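PDB 6D0P: pirin family protein from Acinetobacter baumannii, which probably acts as an iron-dependent quercetin 2,3-dioxygenase of the pirin family, a two-domain cupin protein that carries manganese in this crystal. Local coordinates for residues A[64-67]-A[68-71]; A[267-270]-A[271-275]; A[276-279]-A[280-284]. All blocks are in the same frame, centred on the assembly; numbering follows the deposited sequence.

Contact 1 of 3, residues A[64-67]-A[68-71]; sequences HPHR and GFET. With MN (manganese (II) ion), chain G.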
loop_
_atom_site.group_PDB
_atom_site.type_symbol
_atom_site.label_atom_id
_atom_site.label_comp_id
_atom_site.label_asym_id
_atom_site.label_seq_id
_atom_site.Cartn_x
_atom_site.Cartn_y
_atom_site.Cartn_z
ATOM N N HIS A 64 -6.756 17.286 1.251
ATOM C CA HIS A 64 -6.457 16.799 2.580
ATOM C C HIS A 64 -4.934 16.767 2.750
ATOM O O HIS A 64 -4.199 16.639 1.787
ATOM C CB HIS A 64 -7.060 15.409 2.829
ATOM C CG HIS A 64 -6.536 14.357 1.910
ATOM N ND1 HIS A 64 -7.060 14.160 0.653
ATOM C CD2 HIS A 64 -5.551 13.437 2.062
ATOM C CE1 HIS A 64 -6.415 13.172 0.061
ATOM N NE2 HIS A 64 -5.480 12.715 0.902
ATOM N N PRO A 65 -4.473 16.889 3.983
ATOM C CA PRO A 65 -3.061 16.883 4.244
ATOM C C PRO A 65 -2.488 15.526 4.661
ATOM O O PRO A 65 -3.235 14.628 5.085
ATOM C CB PRO A 65 -2.923 17.859 5.420
ATOM C CG PRO A 65 -4.181 17.635 6.203
ATOM C CD PRO A 65 -5.226 17.379 5.142
ATOM N N HIS A 66 -1.168 15.415 4.527
ATOM C CA HIS A 66 -0.396 14.292 5.059
ATOM C C HIS A 66 0.940 14.828 5.559
ATOM O O HIS A 66 1.511 15.760 4.944
ATOM C CB HIS A 66 -0.093 13.199 4.017
ATOM C CG HIS A 66 -1.277 12.506 3.445
ATOM N ND1 HIS A 66 -2.098 11.705 4.222
ATOM C CD2 HIS A 66 -1.731 12.415 2.173
ATOM C CE1 HIS A 66 -3.049 11.190 3.448
ATOM N NE2 HIS A 66 -2.828 11.592 2.179
ATOM N N ARG A 67 1.446 14.246 6.648
ATOM C CA ARG A 67 2.777 14.564 7.093
ATOM C C ARG A 67 3.359 13.350 7.812
ATOM O O ARG A 67 2.653 12.703 8.605
ATOM C CB ARG A 67 2.790 15.778 8.032
ATOM C CG ARG A 67 4.134 16.022 8.718
ATOM C CD ARG A 67 4.144 17.209 9.678
ATOM N NE ARG A 67 4.126 18.485 8.965
ATOM C CZ ARG A 67 4.127 19.675 9.557
ATOM N NH1 ARG A 67 4.074 19.763 10.883
ATOM N NH2 ARG A 67 4.193 20.770 8.819
ATOM N N GLY A 68 4.635 13.062 7.522
ATOM C CA GLY A 68 5.406 12.094 8.290
ATOM C C GLY A 68 5.572 10.706 7.686
ATOM O O GLY A 68 6.284 9.882 8.272
ATOM N N PHE A 69 4.959 10.422 6.562
ATOM C CA PHE A 69 5.007 9.072 6.035
ATOM C C PHE A 69 4.821 9.115 4.522
ATOM O O PHE A 69 4.837 10.203 3.907
ATOM C CB PHE A 69 3.949 8.213 6.748
ATOM C CG PHE A 69 2.553 8.719 6.560
ATOM C CD1 PHE A 69 2.065 9.756 7.335
ATOM C CD2 PHE A 69 1.730 8.164 5.602
ATOM C CE1 PHE A 69 0.774 10.226 7.154
ATOM C CE2 PHE A 69 0.440 8.642 5.421
ATOM C CZ PHE A 69 -0.027 9.675 6.187
ATOM N N GLU A 70 4.704 7.933 3.927
ATOM C CA GLU A 70 4.546 7.805 2.490
ATOM C C GLU A 70 3.227 7.107 2.167
ATOM O O GLU A 70 2.770 6.270 2.950
ATOM C CB GLU A 70 5.677 6.975 1.890
ATOM C CG GLU A 70 7.050 7.416 2.326
ATOM C CD GLU A 70 8.179 6.767 1.546
ATOM O OE1 GLU A 70 8.401 5.541 1.725
ATOM O OE2 GLU A 70 8.795 7.473 0.730
ATOM N N THR A 71 2.611 7.468 1.035
ATOM C CA THR A 71 1.411 6.772 0.559
ATOM C C THR A 71 1.751 6.143 -0.780
ATOM O O THR A 71 2.373 6.782 -1.663
ATOM C CB THR A 71 0.151 7.658 0.464
ATOM O OG1 THR A 71 0.335 8.642 -0.558
ATOM C CG2 THR A 71 -0.165 8.347 1.772
HETATM MN MN MN G . -3.982 11.265 0.352
HETATM O O HOH W 1 -2.484 9.576 -0.637
HETATM O O HOH W 2 -4.847 9.426 1.257
#

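Contact 2 of 3, residues A[267-270]-A[271-275]; sequences VMNT and KAEIM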
loop_
_atom_site.group_PDB
_atom_site.type_symbol
_atom_site.label_atom_id
_atom_site.label_comp_id
_atom_site.label_asym_id
_atom_site.label_seq_id
_atom_site.Cartn_x
_atom_site.Cartn_y
_atom_site.Cartn_z
ATOM N N VAL A 267 1.277 11.123 10.881
ATOM C CA VAL A 267 1.887 10.064 11.668
ATOM C C VAL A 267 3.310 10.516 11.992
ATOM O O VAL A 267 4.153 10.628 11.075
ATOM C CB VAL A 267 1.897 8.699 10.959
ATOM C CG1 VAL A 267 2.585 7.664 11.836
ATOM C CG2 VAL A 267 0.498 8.232 10.584
HETATM N N MSE A 268 3.546 10.815 13.267
HETATM C CA MSE A 268 4.831 11.304 13.721
HETATM C C MSE A 268 5.345 10.390 14.810
HETATM O O MSE A 268 4.844 9.252 14.962
HETATM C CB MSE A 268 4.648 12.763 14.187
HETATM C CG MSE A 268 4.174 13.693 13.043
HETATM SE SE MSE A 268 5.579 13.902 11.677
HETATM C CE MSE A 268 6.986 14.811 12.738
ATOM N N ASN A 269 6.358 10.843 15.555
ATOM C CA ASN A 269 6.942 10.017 16.615
ATOM C C ASN A 269 6.428 10.449 17.994
ATOM O O ASN A 269 6.433 9.614 18.934
ATOM C CB ASN A 269 8.474 10.049 16.602
ATOM C CG ASN A 269 9.059 9.453 15.343
ATOM O OD1 ASN A 269 9.580 10.190 14.511
ATOM N ND2 ASN A 269 8.931 8.142 15.162
ATOM N N THR A 270 6.019 11.714 18.142
ATOM C CA THR A 270 5.613 12.229 19.456
ATOM C C THR A 270 4.291 13.008 19.383
ATOM O O THR A 270 3.908 13.533 18.319
ATOM C CB THR A 270 6.680 13.182 20.016
ATOM O OG1 THR A 270 6.648 14.387 19.244
ATOM C CG2 THR A 270 8.068 12.578 20.013
ATOM N N LYS A 271 3.636 13.130 20.542
ATOM C CA LYS A 271 2.402 13.915 20.650
ATOM C C LYS A 271 2.720 15.399 20.372
ATOM O O LYS A 271 1.916 16.102 19.744
ATOM C CB LYS A 271 1.719 13.687 22.003
ATOM C CG LYS A 271 1.154 12.283 22.200
ATOM C CD LYS A 271 0.296 12.105 23.444
ATOM C CE LYS A 271 -0.283 10.708 23.534
ATOM N NZ LYS A 271 -1.469 10.677 24.423
ATOM N N ALA A 272 3.882 15.881 20.810
ATOM C CA ALA A 272 4.264 17.283 20.542
ATOM C C ALA A 272 4.343 17.529 19.026
ATOM O O ALA A 272 3.911 18.572 18.539
ATOM C CB ALA A 272 5.580 17.600 21.213
ATOM N N GLU A 273 4.888 16.565 18.277
ATOM C CA GLU A 273 4.971 16.701 16.816
ATOM C C GLU A 273 3.565 16.693 16.205
ATOM O O GLU A 273 3.326 17.384 15.219
ATOM C CB GLU A 273 5.810 15.582 16.199
ATOM C CG GLU A 273 7.304 15.725 16.444
ATOM C CD GLU A 273 8.090 14.440 16.212
ATOM O OE1 GLU A 273 7.457 13.352 16.108
ATOM O OE2 GLU A 273 9.338 14.513 16.158
ATOM N N ILE A 274 2.651 15.894 16.757
ATOM C CA ILE A 274 1.261 15.860 16.279
ATOM C C ILE A 274 0.622 17.239 16.530
ATOM O O ILE A 274 -0.065 17.754 15.670
ATOM C CB ILE A 274 0.454 14.708 16.925
ATOM C CG1 ILE A 274 0.871 13.342 16.361
ATOM C CG2 ILE A 274 -1.044 14.923 16.767
ATOM C CD1 ILE A 274 0.724 13.216 14.871
HETATM N N MSE A 275 0.892 17.837 17.690
HETATM C CA MSE A 275 0.333 19.161 18.022
HETATM C C MSE A 275 0.839 20.184 16.997
HETATM O O MSE A 275 0.085 21.031 16.541
HETATM C CB MSE A 275 0.710 19.590 19.441
HETATM C CG MSE A 275 0.117 18.688 20.524
HETATM SE SE MSE A 275 -1.827 19.048 20.638
HETATM C CE MSE A 275 -1.768 20.497 21.989
HETATM O O HOH W 3 10.472 12.722 14.755
#

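Contact 3 of 3, residues A[276-279]-A[280-284]; sequences EAIN and DFNRG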
loop_
_atom_site.group_PDB
_atom_site.type_symbol
_atom_site.label_atom_id
_atom_site.label_comp_id
_atom_site.label_asym_id
_atom_site.label_seq_id
_atom_site.Cartn_x
_atom_site.Cartn_y
_atom_site.Cartn_z
ATOM N N GLU A 276 2.113 20.094 16.628
ATOM C CA GLU A 276 2.706 21.017 15.631
ATOM C C GLU A 276 2.044 20.803 14.258
ATOM O O GLU A 276 1.749 21.767 13.553
ATOM C CB GLU A 276 4.220 20.811 15.526
ATOM C CG GLU A 276 4.974 21.242 16.771
ATOM C CD GLU A 276 6.478 20.998 16.721
ATOM O OE1 GLU A 276 7.232 21.940 17.081
ATOM O OE2 GLU A 276 6.904 19.863 16.336
ATOM N N ALA A 277 1.805 19.550 13.877
ATOM C CA ALA A 277 1.145 19.253 12.597
ATOM C C ALA A 277 -0.272 19.843 12.574
ATOM O O ALA A 277 -0.673 20.454 11.605
ATOM C CB ALA A 277 1.103 17.764 12.355
ATOM N N ILE A 278 -1.030 19.604 13.634
ATOM C CA ILE A 278 -2.383 20.137 13.771
ATOM C C ILE A 278 -2.361 21.661 13.643
ATOM O O ILE A 278 -3.175 22.241 12.902
ATOM C CB ILE A 278 -2.991 19.720 15.124
ATOM C CG1 ILE A 278 -3.298 18.227 15.148
ATOM C CG2 ILE A 278 -4.220 20.558 15.450
ATOM C CD1 ILE A 278 -3.666 17.709 16.518
ATOM N N ASN A 279 -1.451 22.300 14.370
ATOM C CA ASN A 279 -1.359 23.774 14.373
ATOM C C ASN A 279 -0.982 24.289 12.973
ATOM O O ASN A 279 -1.598 25.245 12.494
ATOM C CB ASN A 279 -0.431 24.272 15.481
ATOM C CG ASN A 279 -1.045 24.066 16.850
ATOM O OD1 ASN A 279 -2.248 23.844 16.960
ATOM N ND2 ASN A 279 -0.238 24.137 17.896
ATOM N N ASP A 280 0.006 23.673 12.342
ATOM C CA ASP A 280 0.449 24.059 10.997
ATOM C C ASP A 280 -0.721 23.954 10.009
ATOM O O ASP A 280 -0.974 24.880 9.216
ATOM C CB ASP A 280 1.614 23.186 10.520
ATOM C CG ASP A 280 2.945 23.469 11.203
ATOM O OD1 ASP A 280 3.034 24.499 11.913
ATOM O OD2 ASP A 280 3.887 22.643 11.040
ATOM N N PHE A 281 -1.470 22.866 10.081
ATOM C CA PHE A 281 -2.550 22.672 9.122
ATOM C C PHE A 281 -3.725 23.607 9.413
ATOM O O PHE A 281 -4.294 24.178 8.488
ATOM C CB PHE A 281 -3.034 21.225 9.111
ATOM C CG PHE A 281 -4.296 21.031 8.309
ATOM C CD1 PHE A 281 -4.274 21.115 6.923
ATOM C CD2 PHE A 281 -5.503 20.770 8.938
ATOM C CE1 PHE A 281 -5.437 20.961 6.183
ATOM C CE2 PHE A 281 -6.664 20.599 8.196
ATOM C CZ PHE A 281 -6.629 20.697 6.819
ATOM N N ASN A 282 -4.098 23.736 10.684
ATOM C CA ASN A 282 -5.251 24.542 11.040
ATOM C C ASN A 282 -4.974 26.031 10.782
ATOM O O ASN A 282 -5.908 26.776 10.528
ATOM C CB ASN A 282 -5.701 24.245 12.469
ATOM C CG ASN A 282 -6.548 22.993 12.551
ATOM O OD1 ASN A 282 -7.746 23.062 12.345
ATOM N ND2 ASN A 282 -5.948 21.858 12.869
ATOM N N ARG A 283 -3.721 26.467 10.815
ATOM C CA ARG A 283 -3.405 27.871 10.588
ATOM C C ARG A 283 -3.162 28.135 9.094
ATOM O O ARG A 283 -2.713 29.215 8.733
ATOM C CB ARG A 283 -2.218 28.290 11.461
ATOM C CG ARG A 283 -2.585 28.439 12.930
ATOM C CD ARG A 283 -3.458 29.666 13.162
ATOM N NE ARG A 283 -2.686 30.900 13.261
ATOM C CZ ARG A 283 -3.209 32.120 13.329
ATOM N NH1 ARG A 283 -4.516 32.295 13.229
ATOM N NH2 ARG A 283 -2.420 33.164 13.503
ATOM N N GLY A 284 -3.444 27.154 8.240
ATOM C CA GLY A 284 -3.317 27.335 6.779
ATOM C C GLY A 284 -1.901 27.220 6.224
ATOM O O GLY A 284 -1.689 27.585 5.063
#

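Contact 1 of 3, residues A[64-67]-A[68-71]
NE2 of His-66 binds the manganese ion at 2.2 Å. A second ligand of the metal, a water, lies 3.0 Å from Thr-71 OG1, to which it is hydrogen-bonded. NE2 of His-64 supplies another protein bond of 2.2 Å, and the Thr-71-linked water occupies the site trans to it. A further water, together with His-108 and Glu-110 from strand 106-112, brings the metal ligands to six. This set of three histidines and one glutamate is the metal centre of the N-terminal cupin domain in pirins; the natural ion is predicted to be iron. The sequence from His-64 to Glu-70 follows the first cupin motif, HXH(X)3E, yet its glutamate does not join the metal. Glu-70 points away from the histidine strand, and its carboxylate bonds to Trp-99 and Thr-101. The His-66 imidazole is held on two sides. CG2 of Thr-71 sits over the centre of one face in a CH-pi contact, 4.3 Å from the centroid and 11° off the ring normal. The Phe-69 ring comes in obliquely, planes 78° apart, and brings CZ to 3.5 Å from His-66 ND1. Phe-69 reaches this place because CG lies between its own backbone N and carbonyl carbon (chi1 60°), which folds the ring back across the turn. Its CD1 edge then faces the carbonyl oxygen of Arg-67 at 3.3 Å, near the ring plane. Gly-68 makes the bend between the strands with a positive phi, a conformation glycine adopts readily. ND1 of His-64 is bonded to Gly-62 O, which would be expected to hold the ring's rotation with NE2 toward the metal.

Contact 2 of 3, residues A[267-270]-A[271-275]
Glu-273 and Thr-270 exchange hydrogen bonds as a capping box at the start of helix 271-282. Thr-270, the N-cap residue, accepts from Glu-273 N at OG1 (3.0 Å, 156°); chi1 of 71° places OG1 between backbone N and carbonyl carbon, where it faces Glu-273 N. In return, OE1 of Glu-273 takes the backbone N-H of Thr-270 at 3.0 Å, from above the carboxylate plane. The same oxygen also accepts from Asn-269 N, 2.8 Å away and nearly in line with the C-O bond. Thr-270 O receives Ile-274 N at 3.1 Å, the first regular turn of the helix. A water adds a further bridge, donating both to OE2 of Glu-273 and to OD1 of Asn-269, whose ND2 is hydrogen-bonded to Pro-259 O.

Van der Waals contacts accompany the polar ones. Selenomethionine Met-268, bent at chi2 and chi3, lies across the Glu-273 side chain, its CE 3.7 Å from Glu-273 CD. An apolar contact joins Met-268 CG to CD1 of Ile-274 at 3.9 Å, and the two chains run antiparallel where they touch.

With two backbone N-H groups on OE1 and a water on OE2, the carboxylate is held at both oxygens beside the N-terminal end of a helix, a setting that would be expected to favour its ionised form.

Contact 3 of 3, residues A[276-279]-A[280-284]
Asn-282 grips the carbonyl oxygen of Ile-278 twice at the C-terminal end of helix 271-282, where a Schellman motif closes the helix. The backbone N of Asn-282 makes the expected helical bond to Ile-278 O, and ND2 of the side chain reaches the same oxygen at 2.8 Å (161°). The ND2 donor arrives from above the carbonyl plane, yet the oxygen lies close to the plane of the amide itself. CG of Asn-282 is anti to its carbonyl carbon (chi1 -81°), which lays the amide back along the helix beside Ile-278, with ND2 3.4 Å from Ile-278 CG2.

Two residues earlier, Asp-280 N bonds to Glu-276 O, and Asp-280 CG, the carboxylate carbon, rests 3.1 Å from Glu-276 O. The charge of Asp-280 is answered outside the helix by Arg-67. Phe-281 turns its ring the other way, onto Phe-266.

Beyond this shell, the last helical bond runs from Arg-283 N to Asn-279 O at 3.0 Å. Gly-284, with positive phi, is the C-prime residue that ends the helix: Lys-285 N bonds to Asp-280 O, and Gly-284 N to Phe-281 O at 3.1 Å.

How the contacts relate
Contacts 2 and 3 are the two ends of one helix, 271-282, which the C-terminal part of the chain lays against the metal-binding strand and turn of contact 1. Arg-67 makes most of the connections: its NH1 forms a salt bridge with Asp-280 OD2 at 2.9 Å, its NE is bonded to Ala-104 O, and its carbonyl O probably accepts from Val-267 N at 3.1 Å. Met-268 SE packs 3.8 Å from Gly-68 CA, and Pro-65 CG lies 3.6 Å from Phe-281 CD1. The side chain of Phe-281 comes within about 7 Å of that of His-64 (nearest atoms), so contact 3 flanks the metal site; those of Met-268 and His-66 stay about 10 Å apart.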